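Long-range contacts in VMB-1 (Vibrio alginolyticus, PDB 6LF4), which probably hydrolyses beta-lactam antibiotics to substituted beta-amino acids, using zinc as cofactor in the manner of class B beta-lactamases: residues E156-G161 with L200-H205; K166-K171 with D210-K215. One frame throughout, in Å; residues are numbered along the deposited sequence.

Interaction 1 (E156-G161 with L200-H205); sequences EKILFG and LVVPGH. With ZN (zinc ion), chain F; LMP ((2~{S},3~{R},4~{S})-2-[(2~{S},3~{R})-1,3-bis(oxidanyl)-1-oxidanylidene-butan-2-yl]-4-[(3~{S},5~{S})-5-(dimethylcarbamoy l)pyrrolidin-3-yl]sulfanyl-3-methyl-3,4-dihydro-2~{H}-pyrrole-5-carboxylic acid), chain G.
Phe160 and Val202 form the tight end of this pair of neighbouring parallel strands, whose axes over these short segments approach to 4.7 Å at 19°. Val202 CG1 comes to the edge of the Phe160 ring, near its plane, with Phe160 CD1 at 3.6 Å; Phe160 CG lies opposite the backbone N (chi1 -178°), as Val202 CG1 does on its own residue, which brings methyl and ring together on one face of the sheet. The other methyl, Val202 CG2, meets Ile158 CG2 at 4.1 Å. Leu159 and Val201 turn to the opposite face and rest against the neighbouring backbone instead of each other. Between the strands, Leu159 grips with both its polar backbone atoms, its N donating to Leu200 O and its O accepting from Val202 N, each at 2.9 Å. Gly161 N then reaches Val202 O.

Toward Lys157 the contact slackens. Leu200 N is only weakly bonded to Lys157 O, at 3.3 Å, and Leu200 is partly exposed beside Ile158. The Lys157 amine is held by a salt bridge to Asp197, outside the pair of strands, and with Ile158 Lys157 faces Leu153 in a G1 beta bulge.

Beyond the other end of the strand, His205 NE2 binds zinc at 2.1 Å with Asp86, Cys163 and the ligand, while its ND1 is fixed by Gly37 O. The strands belong to a beta-alpha-beta unit completed by helix 184-194. Strand 150-153 flanks 158-162 on its other side, Leu17 and Leu41 of the second sheet cover the Phe160-Val202 face, and helix 212-224 lies against the opposite face at Val201.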
ATOM      1  N   GLU A 156       9.695 -10.448   8.440  1.00 33.47           N
ATOM      2  CA  GLU A 156       8.406 -10.817   9.077  1.00 34.58           C
ATOM      3  C   GLU A 156       7.607 -11.754   8.171  1.00 33.80           C
ATOM      4  O   GLU A 156       6.631 -12.347   8.667  1.00 35.01           O
ATOM      5  CB  GLU A 156       7.631  -9.550   9.433  1.00 39.60           C
ATOM      6  CG  GLU A 156       8.320  -8.705  10.487  1.00 41.54           C
ATOM      7  CD  GLU A 156       9.445  -7.810   9.993  1.00 41.67           C
ATOM      8  OE1 GLU A 156       9.625  -7.697   8.771  1.00 45.43           O
ATOM      9  OE2 GLU A 156      10.123  -7.223  10.828  1.00 40.99           O
ATOM     10  N   LYS A 157       7.984 -11.884   6.893  1.00 30.38           N
ATOM     11  CA  LYS A 157       7.237 -12.681   5.884  1.00 28.68           C
ATOM     12  C   LYS A 157       5.856 -12.047   5.678  1.00 27.04           C
ATOM     13  O   LYS A 157       4.871 -12.775   5.521  1.00 26.75           O
ATOM     14  CB  LYS A 157       7.115 -14.140   6.315  1.00 30.79           C
ATOM     15  CG  LYS A 157       8.442 -14.839   6.560  1.00 31.14           C
ATOM     16  CD  LYS A 157       9.266 -15.054   5.305  1.00 32.46           C
ATOM     17  CE  LYS A 157      10.414 -16.025   5.537  1.00 31.96           C
ATOM     18  NZ  LYS A 157      11.179 -16.298   4.292  1.00 29.36           N
ATOM     19  N   ILE A 158       5.833 -10.726   5.631  1.00 27.17           N
ATOM     20  CA  ILE A 158       4.608  -9.902   5.417  1.00 31.58           C
ATOM     21  C   ILE A 158       4.653  -9.307   4.009  1.00 31.06           C
ATOM     22  O   ILE A 158       5.613  -8.566   3.706  1.00 27.53           O
ATOM     23  CB  ILE A 158       4.495  -8.784   6.468  1.00 30.29           C
ATOM     24  CG1 ILE A 158       4.330  -9.347   7.883  1.00 30.84           C
ATOM     25  CG2 ILE A 158       3.371  -7.828   6.099  1.00 32.54           C
ATOM     26  CD1 ILE A 158       4.532  -8.311   8.957  1.00 31.41           C
ATOM     27  N   LEU A 159       3.627  -9.607   3.209  1.00 28.47           N
ATOM     28  CA  LEU A 159       3.416  -8.996   1.871  1.00 28.04           C
ATOM     29  C   LEU A 159       2.309  -7.945   1.984  1.00 29.94           C
ATOM     30  O   LEU A 159       1.170  -8.314   2.333  1.00 30.44           O
ATOM     31  CB  LEU A 159       3.043 -10.090   0.879  1.00 26.49           C
ATOM     32  CG  LEU A 159       2.798  -9.593  -0.543  1.00 27.75           C
ATOM     33  CD1 LEU A 159       4.030  -8.865  -1.091  1.00 27.87           C
ATOM     34  CD2 LEU A 159       2.408 -10.765  -1.415  1.00 29.72           C
ATOM     35  N   PHE A 160       2.654  -6.683   1.766  1.00 28.74           N
ATOM     36  CA  PHE A 160       1.673  -5.592   1.609  1.00 30.20           C
ATOM     37  C   PHE A 160       1.199  -5.598   0.158  1.00 31.21           C
ATOM     38  O   PHE A 160       1.984  -5.259  -0.727  1.00 27.76           O
ATOM     39  CB  PHE A 160       2.267  -4.244   1.954  1.00 29.34           C
ATOM     40  CG  PHE A 160       1.262  -3.136   1.832  1.00 30.37           C
ATOM     41  CD1 PHE A 160       0.247  -3.010   2.768  1.00 32.09           C
ATOM     42  CD2 PHE A 160       1.289  -2.261   0.762  1.00 30.38           C
ATOM     43  CE1 PHE A 160      -0.679  -1.984   2.671  1.00 31.89           C
ATOM     44  CE2 PHE A 160       0.335  -1.262   0.648  1.00 29.55           C
ATOM     45  CZ  PHE A 160      -0.637  -1.123   1.603  1.00 30.20           C
ATOM     46  N   GLY A 161      -0.041  -6.027  -0.066  1.00 31.32           N
ATOM     47  CA  GLY A 161      -0.620  -6.140  -1.414  1.00 30.02           C
ATOM     48  C   GLY A 161      -1.212  -4.823  -1.850  1.00 27.96           C
ATOM     49  O   GLY A 161      -1.378  -4.594  -3.064  1.00 29.36           O
ATOM     50  N   LEU A 200       1.669 -13.443   6.116  1.00 36.12           N
ATOM     51  CA  LEU A 200       0.584 -12.438   6.240  1.00 34.42           C
ATOM     52  C   LEU A 200       0.516 -11.632   4.938  1.00 34.73           C
ATOM     53  O   LEU A 200       1.572 -11.178   4.494  1.00 30.98           O
ATOM     54  CB  LEU A 200       0.888 -11.529   7.438  1.00 35.81           C
ATOM     55  CG  LEU A 200      -0.310 -10.839   8.091  1.00 38.16           C
ATOM     56  CD1 LEU A 200      -1.297 -11.851   8.666  1.00 38.04           C
ATOM     57  CD2 LEU A 200       0.156  -9.893   9.179  1.00 43.00           C
ATOM     58  N   VAL A 201      -0.683 -11.499   4.365  1.00 32.22           N
ATOM     59  CA  VAL A 201      -0.989 -10.624   3.199  1.00 31.22           C
ATOM     60  C   VAL A 201      -1.903  -9.518   3.703  1.00 32.64           C
ATOM     61  O   VAL A 201      -2.937  -9.821   4.346  1.00 33.02           O
ATOM     62  CB  VAL A 201      -1.598 -11.401   2.020  1.00 32.57           C
ATOM     63  CG1 VAL A 201      -1.747 -10.526   0.780  1.00 32.23           C
ATOM     64  CG2 VAL A 201      -0.795 -12.650   1.699  1.00 32.34           C
ATOM     65  N   VAL A 202      -1.489  -8.276   3.483  1.00 31.25           N
ATOM     66  CA  VAL A 202      -2.244  -7.077   3.911  1.00 33.66           C
ATOM     67  C   VAL A 202      -2.951  -6.532   2.678  1.00 35.22           C
ATOM     68  O   VAL A 202      -2.293  -6.042   1.762  1.00 33.95           O
ATOM     69  CB  VAL A 202      -1.308  -6.051   4.560  1.00 36.51           C
ATOM     70  CG1 VAL A 202      -2.069  -4.791   4.938  1.00 40.52           C
ATOM     71  CG2 VAL A 202      -0.572  -6.655   5.752  1.00 36.97           C
ATOM     72  N   PRO A 203      -4.304  -6.595   2.608  1.00 34.19           N
ATOM     73  CA  PRO A 203      -5.036  -5.943   1.525  1.00 30.10           C
ATOM     74  C   PRO A 203      -5.113  -4.430   1.782  1.00 28.50           C
ATOM     75  O   PRO A 203      -4.831  -3.977   2.888  1.00 29.73           O
ATOM     76  CB  PRO A 203      -6.380  -6.693   1.569  1.00 34.41           C
ATOM     77  CG  PRO A 203      -6.599  -6.996   3.034  1.00 32.23           C
ATOM     78  CD  PRO A 203      -5.203  -7.239   3.583  1.00 35.07           C
ATOM     79  N   GLY A 204      -5.410  -3.643   0.749  1.00 29.12           N
ATOM     80  CA  GLY A 204      -5.578  -2.186   0.897  1.00 31.40           C
ATOM     81  C   GLY A 204      -6.779  -1.864   1.788  1.00 32.42           C
ATOM     82  O   GLY A 204      -6.773  -0.793   2.399  1.00 32.60           O
ATOM     83  N   HIS A 205      -7.762  -2.772   1.837  1.00 32.71           N
ATOM     84  CA  HIS A 205      -9.029  -2.682   2.612  1.00 35.90           C
ATOM     85  C   HIS A 205      -9.426  -4.085   3.062  1.00 39.15           C
ATOM     86  O   HIS A 205      -9.347  -5.036   2.230  1.00 43.65           O
ATOM     87  CB  HIS A 205     -10.190  -2.070   1.800  1.00 33.26           C
ATOM     88  CG  HIS A 205      -9.812  -0.893   0.967  1.00 31.71           C
ATOM     89  ND1 HIS A 205      -9.779   0.413   1.470  1.00 34.64           N
ATOM     90  CD2 HIS A 205      -9.457  -0.813  -0.331  1.00 35.16           C
ATOM     91  CE1 HIS A 205      -9.423   1.235   0.502  1.00 34.44           C
ATOM     92  NE2 HIS A 205      -9.215   0.502  -0.619  1.00 35.31           N
TER
HETATM   93 ZN    ZN F 302      -8.117   1.182  -2.306  1.00 50.81          ZN
HETATM   94  C1  LMP G 303     -12.748   2.112  -2.874  1.00 80.33           C
HETATM   95  C2  LMP G 303     -12.755   0.626  -3.273  1.00 79.98           C
HETATM   96  C3  LMP G 303     -11.287   0.287  -3.355  1.00 75.81           C
HETATM   97  O7A LMP G 303     -15.406  -2.470  -0.648  1.00 95.96           O
HETATM   98  C6A LMP G 303     -15.461  -2.186   0.549  1.00 93.67           C
HETATM   99  N7A LMP G 303     -16.295  -2.812   1.402  1.00 93.61           N
HETATM  100  C9A LMP G 303     -17.069  -3.991   1.008  1.00 90.50           C
HETATM  101  C8A LMP G 303     -16.481  -2.355   2.781  1.00 91.00           C
HETATM  102  C5A LMP G 303     -14.580  -1.099   1.150  1.00 93.10           C
HETATM  103  C2A LMP G 303     -14.753   0.237   0.413  1.00 87.88           C
HETATM  104  N3A LMP G 303     -13.153  -1.427   1.015  1.00 86.87           N
HETATM  105  C4A LMP G 303     -12.428  -0.279   0.464  1.00 84.35           C
HETATM  106  C1A LMP G 303     -13.478   0.386  -0.405  1.00 87.04           C
HETATM  107  S21 LMP G 303     -13.612  -0.404  -2.030  1.00 82.43           S
HETATM  108  C31 LMP G 303     -10.793  -0.743  -3.998  1.00 60.34           C
HETATM  109  O31 LMP G 303     -11.334  -1.102  -5.027  1.00 60.72           O
HETATM  110  O32 LMP G 303      -9.811  -1.299  -3.542  1.00 66.68           O
HETATM  111  N4  LMP G 303     -10.551   1.131  -2.717  1.00 74.51           N
HETATM  112  C11 LMP G 303     -13.469   3.017  -3.861  1.00 82.22           C
HETATM  113  C5  LMP G 303     -11.261   2.432  -2.672  1.00 78.89           C
HETATM  114  C6  LMP G 303     -10.688   3.377  -3.730  1.00 73.03           C
HETATM  115  C61 LMP G 303     -10.199   4.702  -3.130  1.00 74.46           C
HETATM  116  O62 LMP G 303     -11.318   5.403  -2.591  1.00 81.00           O
HETATM  117  C62 LMP G 303      -9.483   5.578  -4.131  1.00 69.73           C
HETATM  118  C7  LMP G 303      -9.610   2.721  -4.601  1.00 63.67           C
HETATM  119  O71 LMP G 303      -9.930   2.407  -5.764  1.00 60.61           O
HETATM  120  O72 LMP G 303      -8.486   2.550  -4.086  1.00 40.51           O

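Interaction 2 (K166-K171 with D210-K215); sequences KSLKNK and DVSLLK. With LMP ((2~{S},3~{R},4~{S})-2-[(2~{S},3~{R})-1,3-bis(oxidanyl)-1-oxidanylidene-butan-2-yl]-4-[(3~{S},5~{S})-5-(dimethylcarbamoy l)pyrrolidin-3-yl]sulfanyl-3-methyl-3,4-dihydro-2~{H}-pyrrole-5-carboxylic acid), chain G.
Leu168 lies across Leu213 at about a right angle, its CG 3.6 Å from Leu213 CD1, and this is the main apolar contact between the loop 166-171 and the start of the helix. The Leu168 side chain sits off a staggered position (chi1 -93°), with both methyls turned to Ser212 OG, CD1 at 3.7 Å. Leu213 also leans on the loop backbone: its CG is 3.8 Å from Lys166 O.

Hydrogen bonding is confined to each side of the contact. Asp210 OD1 accepts from Ser212 N at 3.2 Å, met from above the carboxylate plane (45° out of it), a capping bond ahead of the helix. The Ser212 hydroxyl points to the same oxygen, though its modelled distance is too short to be relied on.

Charge enters through Lys166, whose chain bends at its second and third torsions and leads toward the ligand, its flank touching Leu220 further along the helix. Its NZ is hydrogen-bonded to Cys163 O and comes closest to O32 of the bound ring-opened carbapenem, at a modelled 2.5 Å too short to be taken literally. A lysine near this carboxylate is consistent with the position's role in subclass B1 enzymes.

No hydrogen bond crosses between the two segments, so they are joined by van der Waals packing, chiefly of the two leucines. Polar ties come one turn along the helix, Thr217 OG1 to Lys166 N and His216 NE2 to Asn170 O. Such chemistry implies a loop seated by apolar packing and backbone anchors, with the lysine amine near a ligand carboxylate whose charge it would probably balance.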
ATOM      1  N   LYS A 166      -7.385  -8.118  -2.843  1.00 29.61           N
ATOM      2  CA  LYS A 166      -8.718  -7.986  -2.187  1.00 33.16           C
ATOM      3  C   LYS A 166      -8.756  -8.902  -0.952  1.00 34.12           C
ATOM      4  O   LYS A 166      -8.064  -9.944  -0.936  1.00 35.29           O
ATOM      5  CB  LYS A 166      -9.794  -8.264  -3.235  1.00 32.88           C
ATOM      6  CG  LYS A 166      -9.786  -7.323  -4.430  1.00 33.85           C
ATOM      7  CD  LYS A 166     -10.105  -5.873  -4.108  1.00 39.54           C
ATOM      8  CE  LYS A 166      -9.275  -4.891  -4.915  1.00 40.97           C
ATOM      9  NZ  LYS A 166      -9.044  -3.602  -4.207  1.00 43.10           N
ATOM     10  N   SER A 167      -9.529  -8.515   0.065  1.00 37.45           N
ATOM     11  CA  SER A 167      -9.831  -9.340   1.262  1.00 37.53           C
ATOM     12  C   SER A 167     -10.663 -10.564   0.835  1.00 36.10           C
ATOM     13  O   SER A 167     -11.278 -10.528  -0.248  1.00 34.98           O
ATOM     14  CB  SER A 167     -10.497  -8.493   2.320  1.00 41.19           C
ATOM     15  OG  SER A 167     -11.824  -8.165   1.934  1.00 39.74           O
ATOM     16  N   LEU A 168     -10.580 -11.667   1.580  1.00 37.95           N
ATOM     17  CA  LEU A 168     -11.254 -12.953   1.234  1.00 41.37           C
ATOM     18  C   LEU A 168     -12.763 -12.735   1.031  1.00 43.47           C
ATOM     19  O   LEU A 168     -13.330 -13.331   0.082  1.00 44.83           O
ATOM     20  CB  LEU A 168     -11.033 -13.961   2.363  1.00 45.93           C
ATOM     21  CG  LEU A 168      -9.826 -14.879   2.205  1.00 49.33           C
ATOM     22  CD1 LEU A 168      -9.733 -15.837   3.387  1.00 48.31           C
ATOM     23  CD2 LEU A 168      -9.894 -15.643   0.889  1.00 53.36           C
ATOM     24  N   LYS A 169     -13.361 -11.933   1.910  1.00 42.94           N
ATOM     25  CA  LYS A 169     -14.816 -11.641   1.995  1.00 51.14           C
ATOM     26  C   LYS A 169     -15.272 -10.841   0.775  1.00 47.55           C
ATOM     27  O   LYS A 169     -16.446 -10.967   0.386  1.00 43.43           O
ATOM     28  CB  LYS A 169     -15.114 -10.825   3.259  1.00 51.67           C
ATOM     29  CG  LYS A 169     -15.256 -11.649   4.530  1.00 58.91           C
ATOM     30  CD  LYS A 169     -15.022 -10.861   5.804  1.00 63.00           C
ATOM     31  CE  LYS A 169     -15.672  -9.491   5.827  1.00 70.18           C
ATOM     32  NZ  LYS A 169     -15.303  -8.734   7.048  1.00 70.41           N
ATOM     33  N   ASN A 170     -14.398  -9.997   0.223  1.00 45.76           N
ATOM     34  CA  ASN A 170     -14.769  -9.131  -0.920  1.00 43.05           C
ATOM     35  C   ASN A 170     -15.242 -10.052  -2.034  1.00 40.16           C
ATOM     36  O   ASN A 170     -14.564 -11.079  -2.292  1.00 42.37           O
ATOM     37  CB  ASN A 170     -13.635  -8.199  -1.354  1.00 47.47           C
ATOM     38  CG  ASN A 170     -14.153  -6.909  -1.953  1.00 50.08           C
ATOM     39  OD1 ASN A 170     -15.210  -6.890  -2.594  1.00 52.84           O
ATOM     40  ND2 ASN A 170     -13.413  -5.832  -1.756  1.00 44.32           N
ATOM     41  N   LYS A 171     -16.388  -9.732  -2.630  1.00 37.91           N
ATOM     42  CA  LYS A 171     -16.975 -10.517  -3.739  1.00 41.40           C
ATOM     43  C   LYS A 171     -16.780  -9.762  -5.052  1.00 39.78           C
ATOM     44  O   LYS A 171     -17.129 -10.313  -6.094  1.00 36.09           O
ATOM     45  CB  LYS A 171     -18.448 -10.817  -3.450  1.00 46.45           C
ATOM     46  CG  LYS A 171     -18.687 -11.710  -2.241  1.00 50.26           C
ATOM     47  CD  LYS A 171     -20.153 -11.851  -1.899  1.00 58.22           C
ATOM     48  CE  LYS A 171     -20.405 -12.581  -0.593  1.00 62.30           C
ATOM     49  NZ  LYS A 171     -20.127 -14.031  -0.718  1.00 67.05           N
ATOM     50  N   ASP A 210      -3.855 -14.990   4.748  1.00 43.75           N
ATOM     51  CA  ASP A 210      -2.733 -15.798   4.219  1.00 47.90           C
ATOM     52  C   ASP A 210      -2.705 -15.601   2.695  1.00 41.41           C
ATOM     53  O   ASP A 210      -3.370 -14.681   2.200  1.00 41.79           O
ATOM     54  CB  ASP A 210      -2.874 -17.233   4.741  1.00 44.60           C
ATOM     55  CG  ASP A 210      -4.185 -17.923   4.411  1.00 52.11           C
ATOM     56  OD1 ASP A 210      -4.893 -17.457   3.485  1.00 52.42           O
ATOM     57  OD2 ASP A 210      -4.487 -18.936   5.082  1.00 57.53           O
ATOM     58  N   VAL A 211      -1.995 -16.465   1.984  1.00 43.04           N
ATOM     59  CA  VAL A 211      -1.815 -16.439   0.504  1.00 41.49           C
ATOM     60  C   VAL A 211      -3.155 -16.608  -0.227  1.00 43.63           C
ATOM     61  O   VAL A 211      -3.223 -16.200  -1.405  1.00 39.20           O
ATOM     62  CB  VAL A 211      -0.800 -17.521   0.087  1.00 46.40           C
ATOM     63  CG1 VAL A 211      -0.857 -17.845  -1.401  1.00 50.79           C
ATOM     64  CG2 VAL A 211       0.609 -17.106   0.486  1.00 47.25           C
ATOM     65  N   SER A 212      -4.162 -17.228   0.403  1.00 36.90           N
ATOM     66  CA  SER A 212      -5.495 -17.465  -0.196  1.00 39.36           C
ATOM     67  C   SER A 212      -6.005 -16.143  -0.793  1.00 32.68           C
ATOM     68  O   SER A 212      -6.727 -16.196  -1.781  1.00 37.43           O
ATOM     69  CB  SER A 212      -6.476 -18.059   0.822  1.00 40.19           C
ATOM     70  OG  SER A 212      -6.636 -17.193   1.952  1.00 42.31           O
ATOM     71  N   LEU A 213      -5.650 -15.020  -0.183  1.00 34.03           N
ATOM     72  CA  LEU A 213      -6.079 -13.654  -0.603  1.00 34.77           C
ATOM     73  C   LEU A 213      -5.562 -13.371  -2.005  1.00 33.73           C
ATOM     74  O   LEU A 213      -6.306 -12.745  -2.781  1.00 33.38           O
ATOM     75  CB  LEU A 213      -5.553 -12.608   0.372  1.00 33.50           C
ATOM     76  CG  LEU A 213      -6.461 -12.296   1.551  1.00 36.16           C
ATOM     77  CD1 LEU A 213      -6.490 -13.460   2.543  1.00 38.06           C
ATOM     78  CD2 LEU A 213      -6.006 -11.012   2.226  1.00 36.37           C
ATOM     79  N   LEU A 214      -4.358 -13.861  -2.313  1.00 30.62           N
ATOM     80  CA  LEU A 214      -3.753 -13.751  -3.666  1.00 31.83           C
ATOM     81  C   LEU A 214      -4.602 -14.565  -4.644  1.00 31.58           C
ATOM     82  O   LEU A 214      -4.988 -13.989  -5.675  1.00 34.00           O
ATOM     83  CB  LEU A 214      -2.289 -14.217  -3.647  1.00 29.62           C
ATOM     84  CG  LEU A 214      -1.380 -13.502  -2.642  1.00 27.05           C
ATOM     85  CD1 LEU A 214       0.068 -13.943  -2.790  1.00 31.16           C
ATOM     86  CD2 LEU A 214      -1.447 -11.997  -2.791  1.00 26.60           C
ATOM     87  N   LYS A 215      -4.876 -15.841  -4.336  1.00 30.33           N
ATOM     88  CA  LYS A 215      -5.635 -16.774  -5.209  1.00 32.59           C
ATOM     89  C   LYS A 215      -7.080 -16.277  -5.364  1.00 33.03           C
ATOM     90  O   LYS A 215      -7.642 -16.383  -6.473  1.00 31.98           O
ATOM     91  CB  LYS A 215      -5.675 -18.179  -4.605  1.00 36.96           C
ATOM     92  CG  LYS A 215      -4.339 -18.714  -4.119  1.00 39.75           C
ATOM     93  CD  LYS A 215      -3.336 -18.872  -5.216  1.00 41.96           C
ATOM     94  CE  LYS A 215      -2.085 -19.615  -4.796  1.00 44.79           C
ATOM     95  NZ  LYS A 215      -2.379 -20.772  -3.915  1.00 47.00           N
TER
HETATM   96  C1  LMP G 303     -12.748   2.112  -2.874  1.00 80.33           C
HETATM   97  C2  LMP G 303     -12.755   0.626  -3.273  1.00 79.98           C
HETATM   98  C3  LMP G 303     -11.287   0.287  -3.355  1.00 75.81           C
HETATM   99  O7A LMP G 303     -15.406  -2.470  -0.648  1.00 95.96           O
HETATM  100  C6A LMP G 303     -15.461  -2.186   0.549  1.00 93.67           C
HETATM  101  N7A LMP G 303     -16.295  -2.812   1.402  1.00 93.61           N
HETATM  102  C9A LMP G 303     -17.069  -3.991   1.008  1.00 90.50           C
HETATM  103  C8A LMP G 303     -16.481  -2.355   2.781  1.00 91.00           C
HETATM  104  C5A LMP G 303     -14.580  -1.099   1.150  1.00 93.10           C
HETATM  105  C2A LMP G 303     -14.753   0.237   0.413  1.00 87.88           C
HETATM  106  N3A LMP G 303     -13.153  -1.427   1.015  1.00 86.87           N
HETATM  107  C4A LMP G 303     -12.428  -0.279   0.464  1.00 84.35           C
HETATM  108  C1A LMP G 303     -13.478   0.386  -0.405  1.00 87.04           C
HETATM  109  S21 LMP G 303     -13.612  -0.404  -2.030  1.00 82.43           S
HETATM  110  C31 LMP G 303     -10.793  -0.743  -3.998  1.00 60.34           C
HETATM  111  O31 LMP G 303     -11.334  -1.102  -5.027  1.00 60.72           O
HETATM  112  O32 LMP G 303      -9.811  -1.299  -3.542  1.00 66.68           O
HETATM  113  N4  LMP G 303     -10.551   1.131  -2.717  1.00 74.51           N
HETATM  114  C11 LMP G 303     -13.469   3.017  -3.861  1.00 82.22           C
HETATM  115  C5  LMP G 303     -11.261   2.432  -2.672  1.00 78.89           C
HETATM  116  C6  LMP G 303     -10.688   3.377  -3.730  1.00 73.03           C
HETATM  117  C61 LMP G 303     -10.199   4.702  -3.130  1.00 74.46           C
HETATM  118  O62 LMP G 303     -11.318   5.403  -2.591  1.00 81.00           O
HETATM  119  C62 LMP G 303      -9.483   5.578  -4.131  1.00 69.73           C
HETATM  120  C7  LMP G 303      -9.610   2.721  -4.601  1.00 63.67           C
HETATM  121  O71 LMP G 303      -9.930   2.407  -5.764  1.00 60.61           O
HETATM  122  O72 LMP G 303      -8.486   2.550  -4.086  1.00 40.51           O

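The two interactions alternate along the chain, and their centres lie about 11 Å apart. They touch through Val201, whose CG1 is 3.9 Å from Leu214 CD2 and whose CG2 is 3.3 Å from Asp210 O; strand 200-203 thus backs onto the helix that follows it. Nearer the active site, His205 O packs on Ser167 CB at 3.6 Å. Both contacts end at the ligand: interaction 1 supplies a zinc-bound histidine, and the metal holds ligand N4 at 2.5 Å and O72 at 2.3 Å, while interaction 2 supplies the lysine that lies near the other carboxylate. The stretch after the strand and the loop 166-171 therefore address different groups of one product-like molecule.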